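Local coordinates for DUF5063 domain-containing protein (Bacteroides fragilis, PDB 3NRH) that is of unknown function but folds into a predominantly alpha-helical chain that pairs with a second copy of itself in its assembly, at residues 39-42 against 43-47; 158-161 against 162-166. All coordinates share one frame; numbering follows the deposited sequence.

Contact 1. Residues 39-42 against 43-47; sequences VDTT and LKILP
Leu46 lies alongside Thr42, one turn earlier in the helix, and both side chains point the same way. Traced outward, Leu46 CB first meets the backbone oxygen Thr42 O at 3.3 Å. The next carbon, Leu46 CG, presses on Thr42 O at 3.1 Å, and Leu46 CD1 then reaches the methyl Thr42 CG2 at 3.5 Å. The threonine torsion explains this meeting: Thr42 OG1 stands beside its own backbone N (chi1 -55°), where it bonds back to Phe38 O, which leaves CG2 on the side of the carbonyl and the following turn. Thr41 repeats the pattern, its CG2 touching Ile45 CD1 at 3.6 Å.

The motif beneath is a proline-containing kinked helix. Leu43, Ile45 and Leu46 keep i to i-4 bonds, but Lys44 N turns instead to Thr41 O, at 3.0 Å, and Pro47 has no N-H to give. Thr41 O therefore takes two donors, Ile45 N at 2.9 Å nearly along the C=O axis and Lys44 N from 65° above the carbonyl plane. The extended Lys44 chain runs past Asp40 O, its CG 3.5 Å from that oxygen; its amine stays clear of the Asp40 carboxylate, which instead forms a salt bridge through OD1 to Lys168. Leu43 and Pro47 pack on Tyr50 of the second subunit, while Thr41, Thr42 and Ile45 lie on Phe26 of helix 11-28.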
loop_
_atom_site.group_PDB
_atom_site.type_symbol
_atom_site.label_atom_id
_atom_site.label_comp_id
_atom_site.label_asym_id
_atom_site.label_seq_id
_atom_site.Cartn_x
_atom_site.Cartn_y
_atom_site.Cartn_z
ATOM N N VAL A 39 -0.168 4.677 14.205
ATOM C CA VAL A 39 -0.476 3.524 13.374
ATOM C C VAL A 39 -1.480 3.844 12.271
ATOM O O VAL A 39 -1.255 3.503 11.109
ATOM C CB VAL A 39 -1.010 2.357 14.235
ATOM C CG1 VAL A 39 -1.509 1.223 13.340
ATOM C CG2 VAL A 39 0.103 1.849 15.144
ATOM N N ASP A 40 -2.581 4.499 12.629
ATOM C CA ASP A 40 -3.608 4.844 11.645
ATOM C C ASP A 40 -3.077 5.701 10.501
ATOM O O ASP A 40 -3.404 5.464 9.335
ATOM C CB ASP A 40 -4.772 5.596 12.304
ATOM C CG ASP A 40 -5.582 4.722 13.235
ATOM O OD1 ASP A 40 -5.616 3.495 13.012
ATOM O OD2 ASP A 40 -6.200 5.264 14.176
ATOM N N THR A 41 -2.267 6.702 10.835
ATOM C CA THR A 41 -1.728 7.603 9.822
ATOM C C THR A 41 -0.662 6.974 8.934
ATOM O O THR A 41 -0.627 7.227 7.726
ATOM C CB THR A 41 -1.135 8.861 10.460
ATOM O OG1 THR A 41 -2.130 9.489 11.276
ATOM C CG2 THR A 41 -0.681 9.836 9.379
ATOM N N THR A 42 0.202 6.157 9.528
ATOM C CA THR A 42 1.258 5.511 8.764
ATOM C C THR A 42 0.657 4.567 7.726
ATOM O O THR A 42 1.208 4.403 6.636
ATOM C CB THR A 42 2.216 4.727 9.680
ATOM O OG1 THR A 42 2.738 5.606 10.690
ATOM C CG2 THR A 42 3.383 4.168 8.871
ATOM N N LEU A 43 -0.478 3.957 8.056
ATOM C CA LEU A 43 -1.134 3.042 7.126
ATOM C C LEU A 43 -1.775 3.783 5.955
ATOM O O LEU A 43 -2.196 3.165 4.979
ATOM C CB LEU A 43 -2.174 2.190 7.856
ATOM C CG LEU A 43 -1.544 1.099 8.729
ATOM C CD1 LEU A 43 -2.595 0.432 9.611
ATOM C CD2 LEU A 43 -0.862 0.083 7.824
ATOM N N LYS A 44 -1.851 5.107 6.057
ATOM C CA LYS A 44 -2.395 5.921 4.974
ATOM C C LYS A 44 -1.237 6.518 4.170
ATOM O O LYS A 44 -1.275 6.554 2.934
ATOM C CB LYS A 44 -3.284 7.042 5.524
ATOM C CG LYS A 44 -4.562 6.532 6.176
ATOM C CD LYS A 44 -5.365 7.646 6.821
ATOM C CE LYS A 44 -6.514 7.062 7.636
ATOM N NZ LYS A 44 -7.312 8.103 8.332
ATOM N N ILE A 45 -0.198 6.970 4.867
ATOM C CA ILE A 45 0.951 7.560 4.185
ATOM C C ILE A 45 1.764 6.537 3.385
ATOM O O ILE A 45 2.139 6.798 2.246
ATOM C CB ILE A 45 1.906 8.267 5.184
ATOM C CG1 ILE A 45 1.180 9.421 5.877
ATOM C CG2 ILE A 45 3.127 8.804 4.444
ATOM C CD1 ILE A 45 1.999 10.097 6.954
ATOM N N LEU A 46 2.023 5.367 3.965
ATOM C CA LEU A 46 2.819 4.360 3.268
ATOM C C LEU A 46 2.287 3.921 1.904
ATOM O O LEU A 46 3.044 3.872 0.935
ATOM C CB LEU A 46 3.036 3.133 4.160
ATOM C CG LEU A 46 3.883 3.367 5.418
ATOM C CD1 LEU A 46 4.046 2.051 6.157
ATOM C CD2 LEU A 46 5.240 3.930 5.046
ATOM N N PRO A 47 0.987 3.592 1.801
ATOM C CA PRO A 47 0.509 3.177 0.477
ATOM C C PRO A 47 0.602 4.289 -0.563
ATOM O O PRO A 47 0.837 4.027 -1.744
ATOM C CB PRO A 47 -0.931 2.727 0.746
ATOM C CG PRO A 47 -1.336 3.527 1.956
ATOM C CD PRO A 47 -0.084 3.498 2.811
#

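Contact 2. Residues 158-161 against 162-166; sequences VNTM and RALHD
Asn159 and Arg162 join through one side-chain hydrogen bond, from Arg162 NH2 to Asn159 OD1, 2.9 Å long but bent to 139° at the hydrogen. The donor sits above the amide's carbonyl plane, and amide and guanidinium planes differ by 27°, so the two flat groups are only roughly aligned. The route is set by Arg162 CG, which lies opposite the backbone N (chi1 -171°), and by bends at chi2 and chi3 that fold the guanidinium back over the preceding turn.

Backbone bonds form the second class, all i to i-4: Arg162 N to Val158 O, Ala163 N to Asn159 O at 3.0 Å, Leu164 N to Thr160 O at 2.8 Å, and His165 N to Met161 O. They define a regular alpha-helix.

Apolar packing is the third: Thr160 CG2 lies beside Leu164 CD1 at 3.7 Å, on the face turned to Ile112 of helix 112-131.

Polar links to the second subunit stand apart: His165 ND1 bonds to its Tyr50 OH and His165 NE2 to its Gly150 O.

Asn159 OD1 also accepts from Gln155 NE2, so OD1 takes two donors, which probably restrain the rotation of the amide, and the nearby guanidinium charge probably polarises its C=O further.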
loop_
_atom_site.group_PDB
_atom_site.type_symbol
_atom_site.label_atom_id
_atom_site.label_comp_id
_atom_site.label_asym_id
_atom_site.label_seq_id
_atom_site.Cartn_x
_atom_site.Cartn_y
_atom_site.Cartn_z
ATOM N N VAL A 158 6.467 -2.320 2.076
ATOM C CA VAL A 158 5.362 -3.276 2.063
ATOM C C VAL A 158 5.387 -4.203 3.282
ATOM O O VAL A 158 4.333 -4.559 3.818
ATOM C CB VAL A 158 5.344 -4.110 0.762
ATOM C CG1 VAL A 158 5.030 -3.205 -0.423
ATOM C CG2 VAL A 158 6.671 -4.800 0.555
ATOM N N ASN A 159 6.581 -4.585 3.729
ATOM C CA ASN A 159 6.702 -5.448 4.906
ATOM C C ASN A 159 6.174 -4.707 6.130
ATOM O O ASN A 159 5.466 -5.278 6.961
ATOM C CB ASN A 159 8.160 -5.845 5.164
ATOM C CG ASN A 159 8.709 -6.795 4.119
ATOM O OD1 ASN A 159 7.959 -7.444 3.393
ATOM N ND2 ASN A 159 10.033 -6.894 4.052
ATOM N N THR A 160 6.516 -3.427 6.231
ATOM C CA THR A 160 6.082 -2.607 7.356
ATOM C C THR A 160 4.574 -2.397 7.327
ATOM O O THR A 160 3.923 -2.374 8.370
ATOM C CB THR A 160 6.782 -1.234 7.347
ATOM O OG1 THR A 160 8.200 -1.429 7.400
ATOM C CG2 THR A 160 6.351 -0.406 8.547
HETATM N N MSE A 161 4.022 -2.232 6.130
HETATM C CA MSE A 161 2.584 -2.050 5.985
HETATM C C MSE A 161 1.853 -3.275 6.514
HETATM O O MSE A 161 0.823 -3.158 7.183
HETATM C CB MSE A 161 2.211 -1.853 4.520
HETATM C CG MSE A 161 2.125 -0.417 4.086
HETATM SE SE MSE A 161 1.429 -0.328 2.290
HETATM C CE MSE A 161 -0.436 -0.539 2.695
ATOM N N ARG A 162 2.388 -4.453 6.201
ATOM C CA ARG A 162 1.780 -5.703 6.644
ATOM C C ARG A 162 1.837 -5.774 8.163
ATOM O O ARG A 162 0.848 -6.105 8.821
ATOM C CB ARG A 162 2.521 -6.911 6.065
ATOM C CG ARG A 162 1.790 -8.229 6.315
ATOM C CD ARG A 162 2.726 -9.429 6.459
ATOM N NE ARG A 162 3.725 -9.519 5.397
ATOM C CZ ARG A 162 4.943 -8.987 5.470
ATOM N NH1 ARG A 162 5.322 -8.325 6.560
ATOM N NH2 ARG A 162 5.783 -9.120 4.454
ATOM N N ALA A 163 3.004 -5.466 8.716
ATOM C CA ALA A 163 3.185 -5.494 10.160
ATOM C C ALA A 163 2.221 -4.528 10.842
ATOM O O ALA A 163 1.505 -4.911 11.769
ATOM C CB ALA A 163 4.621 -5.139 10.512
ATOM N N LEU A 164 2.200 -3.279 10.380
ATOM C CA LEU A 164 1.315 -2.258 10.947
ATOM C C LEU A 164 -0.157 -2.601 10.772
ATOM O O LEU A 164 -0.975 -2.288 11.638
ATOM C CB LEU A 164 1.607 -0.891 10.317
ATOM C CG LEU A 164 2.936 -0.253 10.743
ATOM C CD1 LEU A 164 3.203 0.990 9.922
ATOM C CD2 LEU A 164 2.883 0.082 12.226
ATOM N N HIS A 165 -0.506 -3.235 9.654
ATOM C CA HIS A 165 -1.896 -3.617 9.428
ATOM C C HIS A 165 -2.288 -4.586 10.545
ATOM O O HIS A 165 -3.353 -4.454 11.140
ATOM C CB HIS A 165 -2.068 -4.307 8.069
ATOM C CG HIS A 165 -3.494 -4.632 7.730
ATOM N ND1 HIS A 165 -4.356 -3.716 7.162
ATOM C CD2 HIS A 165 -4.210 -5.774 7.882
ATOM C CE1 HIS A 165 -5.537 -4.280 6.975
ATOM N NE2 HIS A 165 -5.475 -5.528 7.403
ATOM N N ASP A 166 -1.409 -5.546 10.835
ATOM C CA ASP A 166 -1.673 -6.529 11.885
ATOM C C ASP A 166 -1.763 -5.873 13.263
ATOM O O ASP A 166 -2.550 -6.297 14.106
ATOM C CB ASP A 166 -0.587 -7.608 11.914
ATOM C CG ASP A 166 -0.491 -8.377 10.615
ATOM O OD1 ASP A 166 -1.545 -8.760 10.069
ATOM O OD2 ASP A 166 0.643 -8.607 10.144
#

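From the N terminus, helix 11-28 comes first and packs against contact 1 on helix 35-54. Helix 73-87, the strands 92-94 and 109-111 and helix 112-131 follow before helix 135-169 brings contact 2. Each contact lies within one helix and closes no loop; the two stand in series, neither nested nor crossed. Their centres are 10 Å apart, and they touch directly: Thr42 CG2 meets Leu164 CD1 at 3.4 Å, Leu43 CD2 meets Leu164 CB at 3.6 Å, and Leu46 CB meets Met161 CG at 3.7 Å. Helices 35-54 and 135-169 are thus joined within the bundle, and both contacts also reach the second subunit.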